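Long-range contacts in hypothetical protein (Catenulispora acidiphila, PDB 4H3U), which is of unknown function but has a ketosteroid isomerase-like (SnoaL-like) fold and may take part in trimethylamine metabolism: residues 85-90 with 101-106; 121-126 with 135-140. One frame throughout, in Å; residues are numbered along the deposited sequence.

Contact 1 of 2, residues 85-90 with 101-106; sequences VHVTIT and IEAVYG. With CD (cadmium ion), chain E.
An antiparallel beta hairpin, strand 82-95 with strand 98-109, brings His86 against Gly106 and Thr88 against Val104 as its hydrogen-bonded pairs. Reciprocal backbone bonds join both pairs, His86 N giving its hydrogen to Gly106 O at 2.9 Å. Just past them Thr90 N reaches Glu102 O along a more bent path (145° at the hydrogen). Between these rungs lie the non-hydrogen-bonded pairs, Val87 with Tyr105 and Ile89 with Ala103, whose side chains share the other face. There Val87 sets its CG1, anti to the backbone N (chi1 173°), 3.9 Å from Ala103 CB, while Ile89 CD1 meets Ile101 CG2 at 3.7 Å. Val85 CG1 touches the ring of Tyr105 at its edge, and helix 29-39 lies over Val87 and Ile89.

On the face of His86, Thr88 and Val104, the histidine CG stands between the backbone N and the carbonyl carbon (chi1 61°), which swings one ring face over Gly106, whose CA lies 4.3 Å from the His86 ring centroid in a CH-pi contact. ND1 is bonded to Asn84 O, which fixes the ring's rotation, and NE2 binds the cadmium ion at 2.3 Å, with three waters among its other ligands. Water 1 bridges His86 O and Val104 O. The hairpin thus has an apolar face turned to the helix and a hydrated one, where the Asn84 carbonyl, by holding ND1, directs NE2 to the bound cadmium.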
loop_
_atom_site.group_PDB
_atom_site.type_symbol
_atom_site.label_atom_id
_atom_site.label_comp_id
_atom_site.label_asym_id
_atom_site.label_seq_id
_atom_site.Cartn_x
_atom_site.Cartn_y
_atom_site.Cartn_z
ATOM N N VAL A 85 5.392 -15.546 -10.988
ATOM C CA VAL A 85 4.590 -14.462 -10.444
ATOM C C VAL A 85 3.141 -14.945 -10.291
ATOM O O VAL A 85 2.573 -15.543 -11.224
ATOM C CB VAL A 85 4.595 -13.238 -11.365
ATOM C CG1 VAL A 85 3.510 -12.237 -10.970
ATOM C CG2 VAL A 85 5.945 -12.580 -11.349
ATOM N N HIS A 86 2.586 -14.756 -9.109
ATOM C CA HIS A 86 1.214 -15.142 -8.871
ATOM C C HIS A 86 0.599 -14.188 -7.875
ATOM O O HIS A 86 1.234 -13.771 -6.916
ATOM C CB HIS A 86 1.081 -16.622 -8.473
ATOM C CG HIS A 86 1.782 -17.021 -7.220
ATOM N ND1 HIS A 86 3.151 -17.113 -7.116
ATOM C CD2 HIS A 86 1.290 -17.476 -6.044
ATOM C CE1 HIS A 86 3.467 -17.518 -5.892
ATOM N NE2 HIS A 86 2.351 -17.767 -5.231
ATOM N N VAL A 87 -0.648 -13.838 -8.161
ATOM C CA VAL A 87 -1.416 -12.899 -7.358
ATOM C C VAL A 87 -2.746 -13.540 -6.999
ATOM O O VAL A 87 -3.452 -13.968 -7.877
ATOM C CB VAL A 87 -1.674 -11.587 -8.122
ATOM C CG1 VAL A 87 -2.617 -10.694 -7.360
ATOM C CG2 VAL A 87 -0.357 -10.876 -8.412
ATOM N N THR A 88 -3.002 -13.674 -5.690
ATOM C CA THR A 88 -4.236 -14.277 -5.207
ATOM C C THR A 88 -5.031 -13.203 -4.489
ATOM O O THR A 88 -4.493 -12.336 -3.826
ATOM C CB THR A 88 -3.960 -15.461 -4.273
ATOM O OG1 THR A 88 -3.238 -15.020 -3.148
ATOM C CG2 THR A 88 -3.154 -16.504 -4.963
ATOM N N ILE A 89 -6.348 -13.244 -4.628
ATOM C CA ILE A 89 -7.221 -12.283 -4.003
ATOM C C ILE A 89 -7.636 -12.730 -2.611
ATOM O O ILE A 89 -8.216 -13.812 -2.452
ATOM C CB ILE A 89 -8.471 -12.109 -4.881
ATOM C CG1 ILE A 89 -8.099 -11.691 -6.318
ATOM C CG2 ILE A 89 -9.431 -11.094 -4.258
ATOM C CD1 ILE A 89 -7.251 -10.429 -6.400
ATOM N N THR A 90 -7.372 -11.891 -1.635
ATOM C CA THR A 90 -7.801 -12.089 -0.261
ATOM C C THR A 90 -9.216 -11.561 -0.102
ATOM O O THR A 90 -10.108 -12.282 0.372
ATOM C CB THR A 90 -6.857 -11.409 0.724
ATOM O OG1 THR A 90 -5.532 -11.876 0.483
ATOM C CG2 THR A 90 -7.248 -11.734 2.154
ATOM N N ILE A 101 -8.381 -3.737 -3.642
ATOM C CA ILE A 101 -8.014 -5.127 -3.643
ATOM C C ILE A 101 -6.996 -5.406 -2.565
ATOM O O ILE A 101 -5.970 -4.731 -2.508
ATOM C CB ILE A 101 -7.407 -5.536 -4.992
ATOM C CG1 ILE A 101 -8.305 -5.201 -6.175
ATOM C CG2 ILE A 101 -7.068 -7.027 -4.998
ATOM C CD1 ILE A 101 -7.641 -5.318 -7.525
ATOM N N GLU A 102 -7.275 -6.378 -1.706
ATOM C CA GLU A 102 -6.292 -6.925 -0.790
ATOM C C GLU A 102 -5.881 -8.277 -1.425
ATOM O O GLU A 102 -6.710 -9.184 -1.620
ATOM C CB GLU A 102 -6.855 -7.146 0.601
ATOM C CG GLU A 102 -7.201 -5.846 1.257
ATOM C CD GLU A 102 -7.656 -5.940 2.698
ATOM O OE1 GLU A 102 -6.985 -6.650 3.495
ATOM O OE2 GLU A 102 -8.641 -5.235 3.058
ATOM N N ALA A 103 -4.614 -8.399 -1.786
ATOM C CA ALA A 103 -4.093 -9.576 -2.465
ATOM C C ALA A 103 -2.840 -10.048 -1.825
ATOM O O ALA A 103 -2.321 -9.433 -0.889
ATOM C CB ALA A 103 -3.801 -9.233 -3.914
ATOM N N VAL A 104 -2.363 -11.208 -2.283
ATOM C CA VAL A 104 -1.026 -11.698 -1.948
ATOM C C VAL A 104 -0.275 -11.811 -3.261
ATOM O O VAL A 104 -0.734 -12.442 -4.204
ATOM C CB VAL A 104 -1.038 -13.058 -1.207
ATOM C CG1 VAL A 104 0.380 -13.567 -0.955
ATOM C CG2 VAL A 104 -1.783 -12.926 0.101
ATOM N N TYR A 105 0.889 -11.186 -3.275
ATOM C CA TYR A 105 1.803 -11.162 -4.410
ATOM C C TYR A 105 3.020 -12.029 -4.101
ATOM O O TYR A 105 3.700 -11.810 -3.115
ATOM C CB TYR A 105 2.239 -9.731 -4.647
ATOM C CG TYR A 105 3.339 -9.518 -5.650
ATOM C CD1 TYR A 105 3.466 -10.338 -6.762
ATOM C CD2 TYR A 105 4.319 -8.590 -5.447
ATOM C CE1 TYR A 105 4.519 -10.174 -7.662
ATOM C CE2 TYR A 105 5.297 -8.327 -6.404
ATOM C CZ TYR A 105 5.365 -9.092 -7.526
ATOM O OH TYR A 105 6.359 -8.867 -8.448
ATOM N N GLY A 106 3.250 -13.014 -4.940
ATOM C CA GLY A 106 4.356 -13.934 -4.735
ATOM C C GLY A 106 5.102 -14.246 -6.010
ATOM O O GLY A 106 4.602 -14.076 -7.125
HETATM CD CD CD E . 2.022 -18.683 -3.169
HETATM O O HOH W 1 0.155 -15.091 -4.391
HETATM O O HOH W 2 -3.776 -10.071 1.562
HETATM O O HOH W 3 1.310 -16.631 -2.356
HETATM O O HOH W 4 -0.148 -19.013 -3.550
HETATM O O HOH W 5 2.628 -20.754 -3.958
#

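Contact 2 of 2, residues 121-126 with 135-140; sequences ATLLRT and QDYYSL. With CD (cadmium ion), chain D.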
loop_
_atom_site.group_PDB
_atom_site.type_symbol
_atom_site.label_atom_id
_atom_site.label_comp_id
_atom_site.label_asym_id
_atom_site.label_seq_id
_atom_site.Cartn_x
_atom_site.Cartn_y
_atom_site.Cartn_z
ATOM N N ALA A 121 -1.753 -4.134 -1.489
ATOM C CA ALA A 121 -2.992 -3.317 -1.616
ATOM C C ALA A 121 -2.952 -2.715 -3.006
ATOM O O ALA A 121 -2.001 -2.000 -3.357
ATOM C CB ALA A 121 -3.056 -2.242 -0.527
ATOM N N THR A 122 -3.994 -2.946 -3.792
ATOM C CA THR A 122 -4.126 -2.364 -5.105
ATOM C C THR A 122 -5.408 -1.548 -5.179
ATOM O O THR A 122 -6.496 -1.986 -4.790
ATOM C CB THR A 122 -4.110 -3.445 -6.195
ATOM O OG1 THR A 122 -2.801 -4.037 -6.222
ATOM C CG2 THR A 122 -4.491 -2.916 -7.576
ATOM N N LEU A 123 -5.243 -0.318 -5.628
ATOM C CA LEU A 123 -6.368 0.629 -5.777
ATOM C C LEU A 123 -6.624 0.794 -7.256
ATOM O O LEU A 123 -5.746 1.285 -7.995
ATOM C CB LEU A 123 -6.009 1.973 -5.160
ATOM C CG LEU A 123 -5.505 1.933 -3.720
ATOM C CD1 LEU A 123 -5.331 3.328 -3.162
ATOM C CD2 LEU A 123 -6.346 1.102 -2.782
ATOM N N LEU A 124 -7.857 0.462 -7.681
ATOM C CA LEU A 124 -8.238 0.675 -9.061
ATOM C C LEU A 124 -9.289 1.787 -9.159
ATOM O O LEU A 124 -10.143 1.921 -8.273
ATOM C CB LEU A 124 -8.890 -0.579 -9.666
ATOM C CG LEU A 124 -8.138 -1.884 -9.624
ATOM C CD1 LEU A 124 -8.933 -2.976 -10.338
ATOM C CD2 LEU A 124 -6.747 -1.728 -10.232
ATOM N N ARG A 125 -9.240 2.531 -10.232
ATOM C CA ARG A 125 -10.347 3.360 -10.666
ATOM C C ARG A 125 -10.803 2.779 -11.990
ATOM O O ARG A 125 -9.986 2.445 -12.839
ATOM C CB ARG A 125 -9.977 4.796 -10.809
ATOM C CG ARG A 125 -11.178 5.686 -11.042
ATOM C CD ARG A 125 -10.811 7.167 -11.040
ATOM N NE ARG A 125 -10.106 7.435 -9.792
ATOM C CZ ARG A 125 -8.793 7.620 -9.636
ATOM N NH1 ARG A 125 -8.332 7.744 -8.404
ATOM N NH2 ARG A 125 -7.947 7.696 -10.667
ATOM N N THR A 126 -12.116 2.650 -12.152
ATOM C CA THR A 126 -12.699 1.992 -13.352
ATOM C C THR A 126 -13.715 2.896 -14.044
ATOM O O THR A 126 -14.201 3.891 -13.488
ATOM C CB THR A 126 -13.441 0.701 -12.978
ATOM O OG1 THR A 126 -14.555 1.009 -12.115
ATOM C CG2 THR A 126 -12.466 -0.253 -12.301
ATOM N N GLN A 135 -2.912 1.491 -8.842
ATOM C CA GLN A 135 -1.776 1.717 -7.937
ATOM C C GLN A 135 -1.580 0.443 -7.117
ATOM O O GLN A 135 -2.499 -0.016 -6.459
ATOM C CB GLN A 135 -2.079 2.835 -6.983
ATOM C CG GLN A 135 -2.297 4.175 -7.629
ATOM C CD GLN A 135 -2.641 5.187 -6.577
ATOM O OE1 GLN A 135 -1.808 5.471 -5.693
ATOM N NE2 GLN A 135 -3.874 5.644 -6.570
ATOM N N ASP A 136 -0.323 -0.050 -7.087
ATOM C CA ASP A 136 0.062 -1.209 -6.285
ATOM C C ASP A 136 0.991 -0.772 -5.153
ATOM O O ASP A 136 1.949 -0.036 -5.399
ATOM C CB ASP A 136 0.789 -2.291 -7.077
ATOM C CG ASP A 136 0.002 -2.912 -8.199
ATOM O OD1 ASP A 136 -1.254 -2.778 -8.227
ATOM O OD2 ASP A 136 0.642 -3.605 -9.033
ATOM N N TYR A 137 0.696 -1.214 -3.938
ATOM C CA TYR A 137 1.506 -0.992 -2.725
ATOM C C TYR A 137 1.800 -2.321 -2.053
ATOM O O TYR A 137 0.926 -3.137 -1.870
ATOM C CB TYR A 137 0.737 -0.121 -1.725
ATOM C CG TYR A 137 0.349 1.243 -2.132
ATOM C CD1 TYR A 137 1.099 2.364 -1.690
ATOM C CD2 TYR A 137 -0.768 1.505 -2.940
ATOM C CE1 TYR A 137 0.700 3.650 -1.996
ATOM C CE2 TYR A 137 -1.142 2.791 -3.251
ATOM C CZ TYR A 137 -0.372 3.876 -2.802
ATOM O OH TYR A 137 -0.718 5.180 -3.111
ATOM N N TYR A 138 3.079 -2.501 -1.617
ATOM C CA TYR A 138 3.494 -3.702 -0.915
ATOM C C TYR A 138 4.835 -3.428 -0.270
ATOM O O TYR A 138 5.526 -2.458 -0.636
ATOM C CB TYR A 138 3.511 -4.978 -1.772
ATOM C CG TYR A 138 4.314 -4.901 -3.048
ATOM C CD1 TYR A 138 5.641 -5.304 -3.118
ATOM C CD2 TYR A 138 3.750 -4.345 -4.191
ATOM C CE1 TYR A 138 6.344 -5.192 -4.311
ATOM C CE2 TYR A 138 4.439 -4.239 -5.382
ATOM C CZ TYR A 138 5.760 -4.660 -5.438
ATOM O OH TYR A 138 6.468 -4.580 -6.620
ATOM N N SER A 139 5.253 -4.271 0.654
ATOM C CA SER A 139 6.521 -4.065 1.348
ATOM C C SER A 139 7.697 -4.590 0.583
ATOM O O SER A 139 7.961 -5.802 0.586
ATOM C CB SER A 139 6.464 -4.689 2.729
ATOM O OG SER A 139 7.740 -4.620 3.366
ATOM N N LEU A 140 8.458 -3.709 -0.045
ATOM C CA LEU A 140 9.690 -4.111 -0.735
ATOM C C LEU A 140 10.666 -4.697 0.283
ATOM O O LEU A 140 11.371 -5.660 -0.017
ATOM C CB LEU A 140 10.309 -2.977 -1.533
ATOM C CG LEU A 140 11.535 -3.398 -2.356
ATOM C CD1 LEU A 140 11.232 -4.446 -3.404
ATOM C CD2 LEU A 140 12.151 -2.163 -3.022
HETATM CD CD CD D . 5.474 -0.292 0.459
HETATM O O HOH W 6 -5.832 4.090 -8.509
#
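Thr122 and Asp136 form a non-hydrogen-bonded pair of the antiparallel hairpin 116-127/130-138, and their side chains lie alongside each other, pointing the same way. Reciprocal backbone bonds join the flanking pairs, Ala121 with Tyr137 and Leu123 with Gln135. In between, packing is tight. Thr122 OG1 donates to Asp136 OD1 at 2.8 Å, arriving from above the carboxylate plane, 56° out of it, and Thr122 CG2 sits 3.3 Å from the same oxygen. Standing beside its own backbone N (chi1 -67°) places the hydroxyl for this. The second carboxylate oxygen, OD2, is bonded to Tyr56 OH, so both buried oxygens have a partner. A valine in place of Thr122 would probably leave Asp136 OD1 without its cross-strand donor and the carboxylate freer to turn.

On the opposite face, that of Ala121, Leu123, Gln135 and Tyr137, the side chains are more widely spaced and the edge is water-bridged. Leu123 CD1 lies 4.2 Å from Tyr137 CE2, and water 6 joins Leu123 O to Gln135 NE2. Tyr137 OH donates to Gln135 OE1 at 2.8 Å, and NE2 of His59, whose ring stacks on Tyr137, is that oxygen's second partner. This side meets the second subunit: Gln135 NE2 is bonded to Glu102 of that chain, Leu123 packs on the same glutamate, and Ala121 and Tyr137 pack on Tyr137 there. Further along, Tyr138 O binds a cadmium ion at 2.4 Å together with Tyr138 O of the second subunit. The hairpin therefore separates a buried acid, fixed by hydroxyls, from a mixed apolar and polar face that joins two chains.

In the fold
Contact 1 closes before contact 2 opens, so the two are successive hairpins of one mixed sheet, with strands 82-95, 98-109, 116-127 and 130-138 side by side in chain order. Their centres lie about 11 Å apart. The middle strands, 98-109 and 116-127, knit the hairpins together: Ile101 N approaches Thr122 O at 2.8 Å, a probable hydrogen bond, and the rings of Tyr105 and Tyr138 meet edge-to-face. Contact 1 includes one of the two outermost strands of the sheet within this chain; contact 2 lies further inside it and meets the second subunit more widely, contact 1 through Glu102. Together they supply much of the curved sheet of the ketosteroid isomerase-like fold and part of its dimer interface.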